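Local coordinates for transcriptional regulator, LRP/AsnC family (Neisseria meningitidis, PDB 2P5V), which probably binds specific DNA sequences to regulate transcription, as other members of the Lrp/AsnC family do, at residues G[70-75]-G[120-125]. Sequence-based numbering, arbitrary orientation.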
loop_
_atom_site.group_PDB
_atom_site.type_symbol
_atom_site.label_atom_id
_atom_site.label_comp_id
_atom_site.label_asym_id
_atom_site.label_seq_id
_atom_site.Cartn_x
_atom_site.Cartn_y
_atom_site.Cartn_z
ATOM N N LEU G 70 -18.604 7.696 18.759
ATOM C CA LEU G 70 -17.785 7.378 17.582
ATOM C C LEU G 70 -16.891 8.564 17.212
ATOM O O LEU G 70 -17.384 9.603 16.789
ATOM C CB LEU G 70 -18.687 7.029 16.382
ATOM C CG LEU G 70 -18.426 5.796 15.504
ATOM C CD1 LEU G 70 -18.831 6.065 14.033
ATOM C CD2 LEU G 70 -16.988 5.320 15.590
ATOM N N GLN G 71 -15.582 8.402 17.388
ATOM C CA GLN G 71 -14.600 9.388 16.951
ATOM C C GLN G 71 -13.845 8.833 15.753
ATOM O O GLN G 71 -13.180 7.803 15.856
ATOM C CB GLN G 71 -13.623 9.720 18.070
ATOM C CG GLN G 71 -12.565 10.746 17.645
ATOM C CD GLN G 71 -11.761 11.280 18.803
ATOM O OE1 GLN G 71 -11.739 10.699 19.895
ATOM N NE2 GLN G 71 -11.085 12.387 18.571
ATOM N N ALA G 72 -13.950 9.533 14.627
ATOM C CA ALA G 72 -13.377 9.087 13.356
ATOM C C ALA G 72 -12.215 9.967 12.912
ATOM O O ALA G 72 -12.258 11.194 13.052
ATOM C CB ALA G 72 -14.458 9.073 12.275
ATOM N N PHE G 73 -11.170 9.322 12.396
ATOM C CA PHE G 73 -10.142 9.999 11.618
ATOM C C PHE G 73 -10.371 9.639 10.155
ATOM O O PHE G 73 -10.252 8.477 9.775
ATOM C CB PHE G 73 -8.765 9.559 12.076
ATOM C CG PHE G 73 -8.367 10.145 13.392
ATOM C CD1 PHE G 73 -7.659 11.332 13.442
ATOM C CD2 PHE G 73 -8.737 9.538 14.579
ATOM C CE1 PHE G 73 -7.297 11.890 14.660
ATOM C CE2 PHE G 73 -8.378 10.088 15.798
ATOM C CZ PHE G 73 -7.655 11.259 15.838
ATOM N N ILE G 74 -10.744 10.624 9.344
ATOM C CA ILE G 74 -11.105 10.372 7.944
ATOM C C ILE G 74 -10.010 10.889 7.021
ATOM O O ILE G 74 -9.602 12.047 7.106
ATOM C CB ILE G 74 -12.448 11.023 7.562
ATOM C CG1 ILE G 74 -13.531 10.651 8.583
ATOM C CG2 ILE G 74 -12.865 10.602 6.154
ATOM C CD1 ILE G 74 -14.810 11.471 8.474
ATOM N N ARG G 75 -9.519 9.995 6.165
ATOM C CA ARG G 75 -8.509 10.319 5.177
ATOM C C ARG G 75 -9.180 10.559 3.825
ATOM O O ARG G 75 -9.735 9.632 3.221
ATOM C CB ARG G 75 -7.516 9.173 5.054
ATOM C CG ARG G 75 -6.750 8.812 6.321
ATOM C CD ARG G 75 -5.727 7.739 5.967
ATOM N NE ARG G 75 -5.038 7.118 7.094
ATOM C CZ ARG G 75 -4.096 6.168 6.969
ATOM N NH1 ARG G 75 -3.705 5.743 5.766
ATOM N NH2 ARG G 75 -3.526 5.632 8.049
ATOM N N ASN G 120 -24.147 4.291 12.217
ATOM C CA ASN G 120 -25.250 4.703 11.339
ATOM C C ASN G 120 -25.179 6.166 10.955
ATOM O O ASN G 120 -25.402 6.523 9.798
ATOM C CB ASN G 120 -26.603 4.493 12.019
ATOM C CG ASN G 120 -27.152 3.128 11.800
ATOM O OD1 ASN G 120 -26.701 2.409 10.915
ATOM N ND2 ASN G 120 -28.154 2.755 12.593
ATOM N N ALA G 121 -24.941 7.015 11.951
ATOM C CA ALA G 121 -24.777 8.441 11.710
ATOM C C ALA G 121 -23.498 8.686 10.908
ATOM O O ALA G 121 -23.470 9.538 10.018
ATOM C CB ALA G 121 -24.764 9.203 13.015
ATOM N N PHE G 122 -22.447 7.927 11.196
ATOM C CA PHE G 122 -21.208 8.062 10.426
ATOM C C PHE G 122 -21.487 7.745 8.955
ATOM O O PHE G 122 -21.102 8.483 8.045
ATOM C CB PHE G 122 -20.098 7.158 10.960
ATOM C CG PHE G 122 -18.836 7.263 10.170
ATOM C CD1 PHE G 122 -18.037 8.385 10.287
ATOM C CD2 PHE G 122 -18.479 6.281 9.259
ATOM C CE1 PHE G 122 -16.890 8.518 9.526
ATOM C CE2 PHE G 122 -17.339 6.412 8.501
ATOM C CZ PHE G 122 -16.548 7.528 8.631
ATOM N N SER G 123 -22.189 6.642 8.750
ATOM C CA SER G 123 -22.561 6.189 7.439
ATOM C C SER G 123 -23.381 7.222 6.651
ATOM O O SER G 123 -23.133 7.425 5.469
ATOM C CB SER G 123 -23.341 4.892 7.562
ATOM O OG SER G 123 -23.834 4.520 6.296
ATOM N N HIS G 124 -24.351 7.856 7.300
ATOM C CA HIS G 124 -25.156 8.892 6.641
ATOM C C HIS G 124 -24.294 10.074 6.220
ATOM O O HIS G 124 -24.423 10.579 5.104
ATOM C CB HIS G 124 -26.291 9.382 7.546
ATOM C CG HIS G 124 -27.565 8.624 7.372
ATOM N ND1 HIS G 124 -27.904 7.542 8.158
ATOM C CD2 HIS G 124 -28.583 8.784 6.495
ATOM C CE1 HIS G 124 -29.079 7.074 7.778
ATOM N NE2 HIS G 124 -29.512 7.810 6.769
ATOM N N PHE G 125 -23.431 10.522 7.125
ATOM C CA PHE G 125 -22.508 11.610 6.814
ATOM C C PHE G 125 -21.633 11.273 5.608
ATOM O O PHE G 125 -21.642 11.978 4.605
ATOM C CB PHE G 125 -21.623 11.927 8.016
ATOM C CG PHE G 125 -20.551 12.920 7.718
ATOM C CD1 PHE G 125 -20.881 14.227 7.398
ATOM C CD2 PHE G 125 -19.216 12.549 7.716
ATOM C CE1 PHE G 125 -19.905 15.153 7.102
ATOM C CE2 PHE G 125 -18.224 13.481 7.423
ATOM C CZ PHE G 125 -18.571 14.780 7.118
#
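F122 reaches from helix 120-125 across to strand 70-75 and touches L70, A72 and I74 in turn. Its ring is sent that way because CG stands anti to the backbone N (chi1 179°). At the root of the side chain, F122 CB packs on L70 CD1 at 3.5 Å; the same methyl lies 4.0 Å from F122 CG, with the two side chains crossing at about a right angle. Further out, F122 CD1 lies 4.2 Å from A72 CB, which approaches the ring obliquely. F122 CE1 is the busiest atom: A72 CB is 3.7 Å from it and I74 CD1 3.8 Å, the latter near the ring plane, at the edge. I74 CD1 also meets the edge of F125, 4.1 Å from F125 CE2, and so bridges two aromatic residues three positions apart on the helix. F116 and F143, on the strands flanking 70-78, meet the F122 ring edge-to-face, while W95 does the same to F125.

Alternation along the strand turns L70, A72 and I74 toward the helix and F73 away, against F102 of the second subunit. The axes of segments 70-75 and 120-125 run at 38° to each other and come within 10.1 Å. This is helix-on-sheet packing in the α/β-sandwich of the Lrp/AsnC ligand-binding domain. On the outward side of the helix, H124 ND1 and H124 N both donate to N120 O, from opposite faces of its carbonyl plane. No hydrogen bond or salt bridge joins the two segments; helix and strand are held together here by buried apolar side chains, so the fit probably rests on their shapes rather than on polar pairing.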